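Local coordinates for PHOX (Pseudomonas fluorescens, PDB 4A9V), which catalyses phosphotransfer as an alkaline phosphatase, hydrolysing phosphate monoesters with a complex iron-calcium cofactor held in a beta-propeller, at residues Ala285-Gly290 against Asp317-Gly322; Lys183-Thr188 against Ala275-Thr280; Met289-Asp292 against Ile298-Phe301; Cys179-Thr184 against Pro386-Val391; Gly153-His158 against Val367-Arg372. All blocks are in the same frame, centred on the assembly; numbering follows the deposited sequence.

Contact 1. Residues Ala285-Gly290 against Asp317-Gly322. With EDO (1,2-ethanediol), chain H.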
# COMPACT_ATOMS: atom_id res chain seq x y z
N ALA A 285 -15.62 9.69 -10.26
CA ALA A 285 -14.71 8.87 -9.47
C ALA A 285 -13.97 9.71 -8.45
O ALA A 285 -13.55 10.83 -8.73
CB ALA A 285 -13.73 8.15 -10.38
N VAL A 286 -13.77 9.12 -7.28
CA VAL A 286 -12.98 9.71 -6.20
C VAL A 286 -11.92 8.70 -5.78
O VAL A 286 -12.21 7.51 -5.65
CB VAL A 286 -13.89 10.07 -5.00
CG1 VAL A 286 -13.08 10.64 -3.85
CG2 VAL A 286 -14.98 11.05 -5.44
N VAL A 287 -10.70 9.18 -5.62
CA VAL A 287 -9.59 8.33 -5.17
C VAL A 287 -8.89 9.00 -3.99
O VAL A 287 -8.27 10.05 -4.15
CB VAL A 287 -8.57 8.08 -6.30
CG1 VAL A 287 -7.55 7.05 -5.84
CG2 VAL A 287 -9.26 7.66 -7.59
N TYR A 288 -9.04 8.43 -2.80
CA TYR A 288 -8.32 8.93 -1.61
C TYR A 288 -6.95 8.26 -1.52
O TYR A 288 -6.83 7.05 -1.76
CB TYR A 288 -9.12 8.64 -0.33
CG TYR A 288 -10.45 9.35 -0.24
CD1 TYR A 288 -10.52 10.68 0.13
CD2 TYR A 288 -11.64 8.67 -0.43
CE1 TYR A 288 -11.74 11.32 0.28
CE2 TYR A 288 -12.87 9.30 -0.30
CZ TYR A 288 -12.91 10.62 0.08
OH TYR A 288 -14.12 11.28 0.23
N MET A 289 -5.92 9.03 -1.17
CA MET A 289 -4.54 8.57 -1.27
C MET A 289 -3.70 9.11 -0.12
O MET A 289 -3.61 10.33 0.06
CB MET A 289 -3.92 9.05 -2.58
CG MET A 289 -4.55 8.43 -3.81
SD MET A 289 -3.90 9.13 -5.35
CE MET A 289 -4.68 10.75 -5.32
N GLY A 290 -2.93 8.24 0.51
CA GLY A 290 -1.96 8.65 1.52
C GLY A 290 -0.54 8.69 0.96
O GLY A 290 -0.20 7.92 0.06
N ASP A 317 -9.87 7.10 -20.15
CA ASP A 317 -9.11 8.29 -19.76
C ASP A 317 -9.60 8.94 -18.48
O ASP A 317 -9.25 10.09 -18.21
CB ASP A 317 -9.14 9.34 -20.88
CG ASP A 317 -8.72 8.79 -22.23
OD1 ASP A 317 -7.78 7.97 -22.27
OD2 ASP A 317 -9.25 9.27 -23.26
N ILE A 318 -10.46 8.27 -17.73
CA ILE A 318 -11.16 8.94 -16.64
C ILE A 318 -10.17 9.51 -15.60
O ILE A 318 -10.38 10.59 -15.06
CB ILE A 318 -12.23 8.04 -15.98
CG1 ILE A 318 -13.14 8.86 -15.07
CG2 ILE A 318 -11.61 6.87 -15.24
CD1 ILE A 318 -14.30 8.07 -14.51
N LEU A 319 -9.07 8.80 -15.36
CA LEU A 319 -8.10 9.24 -14.36
C LEU A 319 -7.06 10.21 -14.91
O LEU A 319 -6.14 10.59 -14.19
CB LEU A 319 -7.40 8.04 -13.72
CG LEU A 319 -8.32 7.06 -12.97
CD1 LEU A 319 -7.50 5.95 -12.34
CD2 LEU A 319 -9.17 7.78 -11.92
N ASP A 320 -7.27 10.70 -16.14
CA ASP A 320 -6.39 11.72 -16.71
C ASP A 320 -6.90 13.15 -16.53
O ASP A 320 -6.18 14.10 -16.84
CB ASP A 320 -6.16 11.47 -18.21
CG ASP A 320 -5.21 10.32 -18.47
OD1 ASP A 320 -4.47 9.89 -17.56
OD2 ASP A 320 -5.14 9.91 -19.65
N HIS A 321 -8.14 13.30 -16.07
CA HIS A 321 -8.77 14.62 -16.00
C HIS A 321 -9.51 14.72 -14.71
O HIS A 321 -10.27 13.81 -14.35
CB HIS A 321 -9.74 14.82 -17.17
CG HIS A 321 -9.12 14.56 -18.51
ND1 HIS A 321 -8.29 15.43 -19.11
CD2 HIS A 321 -9.16 13.43 -19.32
CE1 HIS A 321 -7.85 14.90 -20.26
NE2 HIS A 321 -8.36 13.67 -20.39
N GLY A 322 -9.33 15.83 -14.01
CA GLY A 322 -9.99 16.06 -12.74
C GLY A 322 -9.17 16.98 -11.87
O GLY A 322 -8.49 17.87 -12.37
C1 EDO H . -6.19 17.24 -14.53
O1 EDO H . -7.38 17.68 -15.21
C2 EDO H . -5.48 18.44 -13.92
O2 EDO H . -4.30 18.04 -13.20
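Ala-285 and Ile-318 mark the closest backbone approach, CA to CA 8.0 Å, between the extended strand 284-290 and the short 3-10 turn 318-320, so side chains alone bridge the gap. Ile-318 swings CG1 opposite its backbone N (chi1 -167°) and continues straight, which brings CD1 to 4.2 Å from Ala-285 CB. That rotamer leaves its CG2 wedged between backbone N and carbonyl carbon, where it packs on the indole of Trp-186. One step along, Leu-319 CD2 reaches Val-287 CG2 at 4.3 Å, methyl to methyl. On the other side of the strand, the ring of Tyr-288 has Val-286 CG1 over its rim and its OH bonded to His-439. The 3-10 turn is closed by Asp-320 N to Asp-317 O at 2.9 Å, and the Asp-320 carboxylate is gripped by Arg-264 and Ser-152. Gly-322 N gives a straight bond (2.9 Å to O1, 171°) to an ethanediol probably left from crystallisation. The connection between strands 296-303 and 322-329 thus folds back over a blade strand of the propeller. Four buried aliphatic residues meet here through dispersion alone, which suggests that directional bonds, such as those of Asp-320, do more to orient the turn than these methyl contacts.

Contact 2. Residues Lys183-Thr188 against Ala275-Thr280. With LI (lithium ion), chain C; EDO (1,2-ethanediol), chain O.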
# COMPACT_ATOMS: atom_id res chain seq x y z
N LYS A 183 -8.99 -0.73 -6.60
CA LYS A 183 -9.79 -1.52 -7.53
C LYS A 183 -10.86 -0.60 -8.07
O LYS A 183 -11.65 -0.05 -7.31
CB LYS A 183 -10.43 -2.69 -6.79
CG LYS A 183 -11.34 -3.53 -7.68
CD LYS A 183 -11.92 -4.71 -6.91
CE LYS A 183 -12.88 -5.52 -7.76
NZ LYS A 183 -13.49 -6.61 -6.94
N THR A 184 -10.89 -0.42 -9.39
CA THR A 184 -11.84 0.53 -9.97
C THR A 184 -13.12 -0.19 -10.38
O THR A 184 -13.10 -1.37 -10.73
CB THR A 184 -11.27 1.27 -11.19
OG1 THR A 184 -11.28 0.39 -12.32
CG2 THR A 184 -9.87 1.80 -10.92
N PRO A 185 -14.23 0.56 -10.44
CA PRO A 185 -15.49 -0.04 -10.85
C PRO A 185 -15.58 -0.23 -12.36
O PRO A 185 -16.55 -0.81 -12.83
CB PRO A 185 -16.55 0.95 -10.35
CG PRO A 185 -15.83 2.23 -10.16
CD PRO A 185 -14.43 1.86 -9.78
N TRP A 186 -14.55 0.18 -13.11
CA TRP A 186 -14.48 -0.13 -14.54
C TRP A 186 -13.46 -1.21 -14.83
O TRP A 186 -13.04 -1.38 -15.97
CB TRP A 186 -14.20 1.13 -15.37
CG TRP A 186 -13.02 1.94 -14.92
CD1 TRP A 186 -11.72 1.90 -15.42
CD2 TRP A 186 -13.00 3.00 -13.90
NE1 TRP A 186 -10.92 2.79 -14.76
CE2 TRP A 186 -11.63 3.49 -13.84
CE3 TRP A 186 -13.96 3.56 -13.07
CZ2 TRP A 186 -11.24 4.43 -12.90
CZ3 TRP A 186 -13.56 4.53 -12.15
CH2 TRP A 186 -12.23 4.96 -12.08
N GLY A 187 -13.20 -2.06 -13.84
CA GLY A 187 -12.52 -3.33 -14.08
C GLY A 187 -11.01 -3.23 -14.21
O GLY A 187 -10.38 -4.08 -14.82
N THR A 188 -10.42 -2.23 -13.57
CA THR A 188 -8.98 -2.08 -13.58
C THR A 188 -8.38 -2.01 -12.18
O THR A 188 -9.09 -1.86 -11.17
CB THR A 188 -8.52 -0.87 -14.40
OG1 THR A 188 -8.96 0.33 -13.76
CG2 THR A 188 -9.05 -0.93 -15.84
N ALA A 275 -4.91 3.44 -2.90
CA ALA A 275 -5.79 4.29 -3.69
C ALA A 275 -7.22 3.81 -3.48
O ALA A 275 -7.60 2.75 -3.96
CB ALA A 275 -5.40 4.23 -5.16
N ALA A 276 -7.95 4.52 -2.63
CA ALA A 276 -9.27 4.08 -2.18
C ALA A 276 -10.35 4.70 -3.04
O ALA A 276 -10.51 5.92 -3.07
CB ALA A 276 -9.48 4.47 -0.72
N LEU A 277 -11.10 3.86 -3.75
CA LEU A 277 -12.13 4.34 -4.68
C LEU A 277 -13.43 4.67 -3.97
O LEU A 277 -13.92 3.89 -3.15
CB LEU A 277 -12.39 3.30 -5.76
CG LEU A 277 -11.59 3.45 -7.06
CD1 LEU A 277 -12.06 4.64 -7.87
CD2 LEU A 277 -10.10 3.51 -6.79
N ALA A 278 -14.06 5.75 -4.42
CA ALA A 278 -15.42 6.10 -4.04
C ALA A 278 -16.04 6.81 -5.24
O ALA A 278 -15.43 6.91 -6.30
CB ALA A 278 -15.41 7.00 -2.81
N GLU A 279 -17.25 7.31 -5.06
CA GLU A 279 -17.97 7.95 -6.14
C GLU A 279 -18.74 9.12 -5.56
O GLU A 279 -19.34 9.01 -4.49
CB GLU A 279 -18.93 6.93 -6.78
CG GLU A 279 -19.66 7.41 -8.03
CD GLU A 279 -20.47 6.31 -8.73
OE1 GLU A 279 -20.45 5.14 -8.30
OE2 GLU A 279 -21.06 6.59 -9.79
N THR A 280 -18.71 10.27 -6.24
CA THR A 280 -19.53 11.40 -5.84
C THR A 280 -21.02 11.10 -6.07
O THR A 280 -21.37 10.18 -6.81
CB THR A 280 -19.19 12.67 -6.64
OG1 THR A 280 -19.60 12.49 -7.99
CG2 THR A 280 -17.71 12.99 -6.58
LI LI C . -21.88 6.36 -7.95
C1 EDO O . -15.38 -7.82 -9.76
O1 EDO O . -14.78 -8.39 -8.47
C2 EDO O . -14.50 -6.66 -10.24
O2 EDO O . -14.52 -6.60 -11.68
O HOH W 1 -10.18 0.85 -4.23
O HOH W 2 -22.84 7.85 -6.11
O HOH W 3 -23.75 5.49 -9.38
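Leu-277 leans from strand 276-279 onto the backbone at Lys-183 and the turn that follows it. Its CB lies 3.8 Å from Lys-183 O, and CG comes nearer to the same oxygen, 3.5 Å, while also facing Thr-184 CA. With chi1 at -94°, well off a staggered position, the branch splits over the turn: CD2 approaches Thr-184 CG2, and CD1 reaches Pro-185 CD at 4.1 Å and Trp-186 CH2 at 4.2 Å. This turn is the type I connection of a beta hairpin, strands 178-183 and 189-193, closed by Gly-187 N to Thr-184 O at 3.2 Å; Gly-187 itself takes a positive phi. The Trp-186 indole folds back so that Thr-184 CB sits 3.4 Å above its plane, over the ring centre, and NE1 is held by Glu-251. Cutting this leucine back to an alanine would probably open a gap beside Pro-185 and take from Trp-186 CH2 its methyl neighbour. A water ties the backbones together beside the leucine: it accepts from Lys-183 N and Leu-277 N (3.2 Å from the latter) and donates to Ala-275 O.

Contact 3. Residues Met289-Asp292 against Ile298-Phe301. With FEO (mu-oxo-diiron), chain S.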
# COMPACT_ATOMS: atom_id res chain seq x y z
N MET A 289 -5.92 9.03 -1.17
CA MET A 289 -4.54 8.57 -1.27
C MET A 289 -3.70 9.11 -0.12
O MET A 289 -3.61 10.33 0.06
CB MET A 289 -3.92 9.05 -2.58
CG MET A 289 -4.55 8.43 -3.81
SD MET A 289 -3.90 9.13 -5.35
CE MET A 289 -4.68 10.75 -5.32
N GLY A 290 -2.93 8.24 0.51
CA GLY A 290 -1.96 8.65 1.52
C GLY A 290 -0.54 8.69 0.96
O GLY A 290 -0.20 7.92 0.06
N ASP A 291 0.27 9.59 1.52
CA ASP A 291 1.71 9.70 1.25
C ASP A 291 2.46 9.24 2.49
O ASP A 291 2.45 9.94 3.51
CB ASP A 291 2.03 11.17 0.94
CG ASP A 291 3.46 11.41 0.53
OD1 ASP A 291 4.22 10.43 0.34
OD2 ASP A 291 3.81 12.59 0.33
N ASP A 292 3.03 8.04 2.46
CA ASP A 292 3.60 7.46 3.67
C ASP A 292 5.01 7.96 3.93
O ASP A 292 6.01 7.35 3.54
CB ASP A 292 3.57 5.93 3.65
CG ASP A 292 4.18 5.33 4.89
OD1 ASP A 292 4.47 6.09 5.83
OD2 ASP A 292 4.37 4.09 4.92
N ILE A 298 -2.38 13.71 3.24
CA ILE A 298 -3.45 12.90 2.67
C ILE A 298 -4.10 13.68 1.52
O ILE A 298 -4.39 14.87 1.65
CB ILE A 298 -4.51 12.57 3.75
CG1 ILE A 298 -3.88 11.69 4.84
CG2 ILE A 298 -5.72 11.88 3.12
CD1 ILE A 298 -4.72 11.58 6.09
N TYR A 299 -4.32 12.98 0.41
CA TYR A 299 -4.78 13.57 -0.85
C TYR A 299 -6.10 12.93 -1.31
O TYR A 299 -6.50 11.86 -0.86
CB TYR A 299 -3.72 13.38 -1.95
CG TYR A 299 -2.40 14.06 -1.67
CD1 TYR A 299 -1.46 13.47 -0.83
CD2 TYR A 299 -2.04 15.23 -2.32
CE1 TYR A 299 -0.23 14.07 -0.60
CE2 TYR A 299 -0.81 15.82 -2.12
CZ TYR A 299 0.09 15.24 -1.26
OH TYR A 299 1.31 15.85 -1.09
N LYS A 300 -6.75 13.59 -2.27
CA LYS A 300 -8.02 13.15 -2.82
C LYS A 300 -8.10 13.62 -4.27
O LYS A 300 -7.99 14.81 -4.54
CB LYS A 300 -9.17 13.75 -2.02
CG LYS A 300 -10.57 13.48 -2.55
CD LYS A 300 -11.54 14.42 -1.84
CE LYS A 300 -12.99 14.18 -2.22
NZ LYS A 300 -13.87 15.21 -1.58
N PHE A 301 -8.32 12.70 -5.19
CA PHE A 301 -8.54 13.04 -6.59
C PHE A 301 -10.01 12.85 -6.92
O PHE A 301 -10.62 11.85 -6.52
CB PHE A 301 -7.70 12.14 -7.49
CG PHE A 301 -7.94 12.36 -8.96
CD1 PHE A 301 -7.34 13.42 -9.63
CD2 PHE A 301 -8.78 11.52 -9.67
CE1 PHE A 301 -7.60 13.64 -10.97
CE2 PHE A 301 -9.00 11.71 -11.02
CZ PHE A 301 -8.41 12.77 -11.67
FE1 FEO S . 4.84 0.04 1.60
FE2 FEO S . 3.82 2.57 3.75
O FEO S . 4.17 0.73 3.30
O HOH W 4 2.59 14.76 1.09
O HOH W 5 4.18 -1.85 2.41
O HOH W 6 6.69 -0.15 2.89
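Met-289 and Tyr-299 form an antiparallel hydrogen-bonded pair in the hairpin of strands 284-290 and 296-303, and this is the tight part of the contact. Tyr-299 N gives a bond of 2.8 Å to Met-289 O, and Met-289 N returns one of 2.9 Å to Tyr-299 O. On the face carrying both side chains, Met-289 bends at its thioether so that CE lies 4.0 Å from Phe-301 CB, the two chains running side by side. The Tyr-299 ring, its CG opposite the carbonyl carbon (chi1 -62°), turns an edge to Met-289 O and to Asp-291 CB, 4.0 Å from CE1. Toward the hairpin's loop the fit slackens and the link becomes indirect, through a water: it takes the Tyr-299 OH proton at 2.8 Å and donates to Asp-291 OD2 at 2.6 Å. The same OD2 is salt-bridged to Arg-372. Asp-292 OD2 binds FE2 of the mu-oxo-diiron group at 2.0 Å beside Glu-387, Glu-194 and Glu-273, while its OD1 pairs with Arg-385. The paired backbones probably steady the chain carrying Asp-292 to the iron, and the arginines probably offset some of the negative charge gathered there.

Contact 4. Residues Cys179-Thr184 against Pro386-Val391. With CA (calcium ion), chain Q; CA (calcium ion), chain R; FEO (mu-oxo-diiron), chain S; EDO (1,2-ethanediol), chain O.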
# COMPACT_ATOMS: atom_id res chain seq x y z
N CYS A 179 3.49 -0.68 -3.36
CA CYS A 179 3.06 -0.83 -1.99
C CYS A 179 1.65 -1.40 -1.96
O CYS A 179 1.46 -2.61 -1.99
CB CYS A 179 3.18 0.52 -1.29
SG CYS A 179 2.73 0.49 0.44
N ALA A 180 0.63 -0.54 -2.03
CA ALA A 180 -0.73 -1.06 -2.03
C ALA A 180 -1.52 -0.54 -3.24
O ALA A 180 -0.94 -0.28 -4.31
CB ALA A 180 -1.41 -0.80 -0.68
N ASN A 181 -2.85 -0.63 -3.14
CA ASN A 181 -3.67 -0.91 -4.30
C ASN A 181 -4.95 -0.09 -4.33
O ASN A 181 -5.40 0.43 -3.31
CB ASN A 181 -4.03 -2.41 -4.32
CG ASN A 181 -4.85 -2.82 -3.11
OD1 ASN A 181 -4.46 -2.59 -1.96
ND2 ASN A 181 -6.03 -3.36 -3.37
N GLY A 182 -5.61 -0.14 -5.48
CA GLY A 182 -7.02 0.21 -5.62
C GLY A 182 -7.67 -0.66 -6.66
O GLY A 182 -7.00 -1.24 -7.52
N LYS A 183 -8.99 -0.73 -6.60
CA LYS A 183 -9.79 -1.52 -7.53
C LYS A 183 -10.86 -0.60 -8.07
O LYS A 183 -11.65 -0.05 -7.31
CB LYS A 183 -10.43 -2.69 -6.79
CG LYS A 183 -11.34 -3.53 -7.68
CD LYS A 183 -11.92 -4.71 -6.91
CE LYS A 183 -12.88 -5.52 -7.76
NZ LYS A 183 -13.49 -6.61 -6.94
N THR A 184 -10.89 -0.42 -9.39
CA THR A 184 -11.84 0.53 -9.97
C THR A 184 -13.12 -0.19 -10.38
O THR A 184 -13.10 -1.37 -10.73
CB THR A 184 -11.27 1.27 -11.19
OG1 THR A 184 -11.28 0.39 -12.32
CG2 THR A 184 -9.87 1.80 -10.92
N PRO A 386 0.49 8.54 6.95
CA PRO A 386 -0.67 7.92 6.33
C PRO A 386 -0.30 6.68 5.54
O PRO A 386 0.58 6.73 4.68
CB PRO A 386 -1.21 9.01 5.40
CG PRO A 386 -0.57 10.28 5.84
CD PRO A 386 0.75 9.89 6.44
N GLU A 387 -0.96 5.57 5.84
CA GLU A 387 -0.84 4.38 5.02
C GLU A 387 -2.19 4.09 4.36
O GLU A 387 -2.65 4.92 3.58
CB GLU A 387 -0.17 3.22 5.78
CG GLU A 387 1.31 3.53 6.03
CD GLU A 387 2.14 2.31 6.40
OE1 GLU A 387 2.08 1.90 7.58
OE2 GLU A 387 2.88 1.77 5.53
N TRP A 388 -2.81 2.94 4.60
CA TRP A 388 -3.98 2.59 3.79
C TRP A 388 -5.21 3.40 4.15
O TRP A 388 -5.47 3.70 5.31
CB TRP A 388 -4.32 1.12 3.94
CG TRP A 388 -3.33 0.18 3.33
CD1 TRP A 388 -1.95 0.15 3.50
CD2 TRP A 388 -3.66 -1.07 2.66
NE1 TRP A 388 -1.42 -0.99 2.96
CE2 TRP A 388 -2.40 -1.79 2.49
CE3 TRP A 388 -4.84 -1.70 2.29
CZ2 TRP A 388 -2.35 -3.05 1.93
CZ3 TRP A 388 -4.77 -2.99 1.76
CH2 TRP A 388 -3.56 -3.64 1.59
N ILE A 389 -6.04 3.62 3.13
CA ILE A 389 -7.35 4.24 3.27
C ILE A 389 -8.41 3.28 2.72
O ILE A 389 -8.19 2.63 1.68
CB ILE A 389 -7.39 5.58 2.50
CG1 ILE A 389 -6.34 6.53 3.07
CG2 ILE A 389 -8.78 6.20 2.59
CD1 ILE A 389 -6.13 7.80 2.27
N VAL A 390 -9.55 3.20 3.41
CA VAL A 390 -10.68 2.43 2.90
C VAL A 390 -11.96 3.23 3.11
O VAL A 390 -12.04 4.09 3.98
CB VAL A 390 -10.82 1.04 3.58
CG1 VAL A 390 -9.66 0.14 3.19
CG2 VAL A 390 -10.95 1.18 5.09
N VAL A 391 -12.97 2.89 2.32
CA VAL A 391 -14.27 3.54 2.35
C VAL A 391 -15.31 2.47 2.72
O VAL A 391 -15.41 1.44 2.05
CB VAL A 391 -14.60 4.14 0.97
CG1 VAL A 391 -15.97 4.78 0.99
CG2 VAL A 391 -13.54 5.16 0.56
CA CA Q . 2.34 -0.64 4.19
CA CA R . 4.05 0.34 7.28
FE1 FEO S . 4.84 0.04 1.60
FE2 FEO S . 3.82 2.57 3.75
O FEO S . 4.17 0.73 3.30
C1 EDO O . -15.38 -7.82 -9.76
O1 EDO O . -14.78 -8.39 -8.47
C2 EDO O . -14.50 -6.66 -10.24
O2 EDO O . -14.52 -6.60 -11.68
O HOH W 7 1.24 -1.69 2.19
O HOH W 5 4.18 -1.85 2.41
O HOH W 8 1.95 -3.04 4.72
O HOH W 9 4.64 -1.23 5.32
O HOH W 10 6.11 0.81 6.16
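Trp-388 of strand 386-391 lays its indole over Ala-180 of strand 178-183. Pro-386 packs on Gly-290 and leads to Glu-387, whose carboxylate reaches three metals. Its OE2 sits 2.2 Å from iron FE2, 2.8 Å from one calcium (Q) and also binds the second (R), which OE1 chelates at 2.5 Å. Cys-179, near the start of the facing strand, binds the other iron through SG. Trp-388 follows, CG opposite its carbonyl carbon (chi1 -69°), which extends the indole toward Ala-180; Ala-180 CB lies over one face, 3.5 Å from CE2 and 29° off the normal of the five-membered ring, a CH-pi contact. Asn-181 OD1 comes in obliquely, 3.8 Å from Trp-388 CZ3, amide and ring planes 70° apart, while the amide's main polar partner is Ser-72. Trp-388 NE1 donates at 2.9 Å to a water bound to calcium Q. A phenylalanine in place of this tryptophan would probably leave the calcium-bound water without its N-H donor and Ala-180 CB less covered. Beyond, Ile-389 turns to strand 398-402 and Val-390 to strand 478-483. The Glu-387 carboxylate and the Cys-179 sulfur bind the metals directly, while the indole N-H is likely to orient a calcium-bound water.

Contact 5. Residues Gly153-His158 against Val367-Arg372. With EDO (1,2-ethanediol), chain P.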
# COMPACT_ATOMS: atom_id res chain seq x y z
N GLY A 153 -1.81 11.74 -18.66
CA GLY A 153 -2.25 12.83 -17.79
C GLY A 153 -1.41 14.08 -18.03
O GLY A 153 -0.58 14.12 -18.94
N PRO A 154 -1.62 15.10 -17.20
CA PRO A 154 -1.09 16.42 -17.55
C PRO A 154 0.43 16.49 -17.60
O PRO A 154 0.97 17.38 -18.24
CB PRO A 154 -1.64 17.31 -16.44
CG PRO A 154 -2.93 16.66 -16.05
CD PRO A 154 -2.64 15.18 -16.14
N ALA A 155 1.12 15.62 -16.87
CA ALA A 155 2.57 15.67 -16.83
C ALA A 155 3.22 14.84 -17.93
O ALA A 155 4.42 14.94 -18.13
CB ALA A 155 3.10 15.25 -15.46
N ALA A 156 2.45 14.04 -18.65
CA ALA A 156 3.00 13.29 -19.78
C ALA A 156 3.61 14.25 -20.80
O ALA A 156 3.00 15.26 -21.15
CB ALA A 156 1.93 12.45 -20.44
N GLY A 157 4.84 13.97 -21.22
CA GLY A 157 5.50 14.78 -22.24
C GLY A 157 6.15 16.04 -21.72
O GLY A 157 6.71 16.81 -22.50
N HIS A 158 6.10 16.28 -20.41
CA HIS A 158 6.72 17.48 -19.85
C HIS A 158 8.22 17.38 -19.93
O HIS A 158 8.79 16.29 -19.84
CB HIS A 158 6.29 17.66 -18.40
CG HIS A 158 6.58 19.04 -17.86
ND1 HIS A 158 7.72 19.33 -17.21
CD2 HIS A 158 5.85 20.21 -17.93
CE1 HIS A 158 7.70 20.63 -16.86
NE2 HIS A 158 6.56 21.17 -17.31
N VAL A 367 3.04 21.15 -10.77
CA VAL A 367 2.23 20.97 -9.57
C VAL A 367 2.09 19.49 -9.23
O VAL A 367 2.19 19.10 -8.07
CB VAL A 367 0.84 21.63 -9.73
CG1 VAL A 367 -0.03 21.35 -8.52
CG2 VAL A 367 1.00 23.13 -9.94
N LEU A 368 1.86 18.66 -10.25
CA LEU A 368 1.64 17.24 -10.03
C LEU A 368 2.95 16.49 -9.74
O LEU A 368 3.02 15.68 -8.82
CB LEU A 368 0.94 16.64 -11.26
CG LEU A 368 -0.46 17.20 -11.51
CD1 LEU A 368 -0.92 16.81 -12.91
CD2 LEU A 368 -1.43 16.73 -10.45
N ILE A 369 4.00 16.79 -10.50
CA ILE A 369 5.30 16.16 -10.30
C ILE A 369 5.83 16.50 -8.90
O ILE A 369 6.47 15.67 -8.25
CB ILE A 369 6.28 16.59 -11.40
CG1 ILE A 369 5.79 16.12 -12.78
CG2 ILE A 369 7.68 16.05 -11.13
CD1 ILE A 369 6.47 16.81 -13.94
N HIS A 370 5.56 17.73 -8.46
CA HIS A 370 6.00 18.22 -7.16
C HIS A 370 4.82 18.47 -6.25
O HIS A 370 4.79 19.44 -5.49
CB HIS A 370 6.82 19.49 -7.35
CG HIS A 370 8.09 19.25 -8.11
ND1 HIS A 370 8.71 20.20 -8.82
CD2 HIS A 370 8.88 18.11 -8.21
CE1 HIS A 370 9.83 19.70 -9.37
NE2 HIS A 370 9.93 18.41 -9.00
N ALA A 371 3.91 17.50 -6.19
CA ALA A 371 2.70 17.64 -5.40
C ALA A 371 2.99 17.92 -3.93
O ALA A 371 2.25 18.67 -3.29
CB ALA A 371 1.83 16.41 -5.55
N ARG A 372 4.04 17.32 -3.37
CA ARG A 372 4.37 17.57 -1.97
C ARG A 372 4.60 19.06 -1.74
O ARG A 372 4.20 19.61 -0.71
CB ARG A 372 5.62 16.80 -1.57
CG ARG A 372 5.41 15.31 -1.33
CD ARG A 372 6.67 14.66 -0.80
NE ARG A 372 6.41 13.31 -0.34
CZ ARG A 372 7.30 12.55 0.29
NH1 ARG A 372 8.55 12.95 0.44
NH2 ARG A 372 6.90 11.40 0.80
C1 EDO P . -2.46 12.28 -21.45
O1 EDO P . -1.56 13.36 -21.94
C2 EDO P . -3.53 12.89 -20.55
O2 EDO P . -4.49 13.64 -21.31
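Pro-154 and Leu-368 make the closest contact, the leucine methyl CD1 lying 3.6 Å from Pro-154 CB and 3.7 Å from CG, with the two side chains crossing at about a right angle. Beside them Ala-155 CB meets the ethyl arm of Ile-369, 3.9 Å from CG1 and 4.0 Å from CD1. The same CD1 ends near the imidazole of His-158, 4.3 Å from ND1, approaching it obliquely. The arm points there because CG1 stands opposite the carbonyl carbon (chi1 -63°), which carries it off the helix surface toward the loop. All of these touches are apolar or nearly so, and their placing comes from the next shell. Two overlapping turns shape the loop: a type I turn from Gly-153 to Ala-156, closed by Ala-156 N to Gly-153 O at 3.0 Å, and a type II turn from Ala-155 to His-158, with Gly-157 at positive phi. Thr-265 takes the Ala-155 N-H, and His-158 is fixed at both nitrogens, NE2 by Asp-363 and ND1 by Leu-160 N. Across the contact, Arg-269 binds Ile-369 O, and Arg-372 is salt-bridged to Glu-293. His-370 ends one helix and stands at the N-cap of the next. The contact therefore seats the C-terminal turn of helix 364-369, just before helix 371-377 begins, on the loop that joins neighbouring strands 148-152 and 171-173 of the mixed sheet, away from the metal sites.

From the N terminus, contact 5 opens first, at 153-158, followed by contact 4 at 179-184 and contact 2 at 183-188, which share Lys-183 and Thr-184. Contact 2 closes at 275-280, before contact 1 opens at 285-290. Contact 3 starts from the end of that strand and closes its short hairpin at 298-301, ahead of the closure of contact 1 at 317-322. Contacts 1 and 3 nest inside the loops of both contacts 4 and 5, which cross; contact 2 lies within that of contact 5 alone. Contact 5 closes at 367-372, contact 4 at 386-391. Contacts 1, 2, 3 and 4 reach one large antiparallel sheet; contacts 2 and 4 tie its outermost strands to strand 178-183 and its hairpin turn.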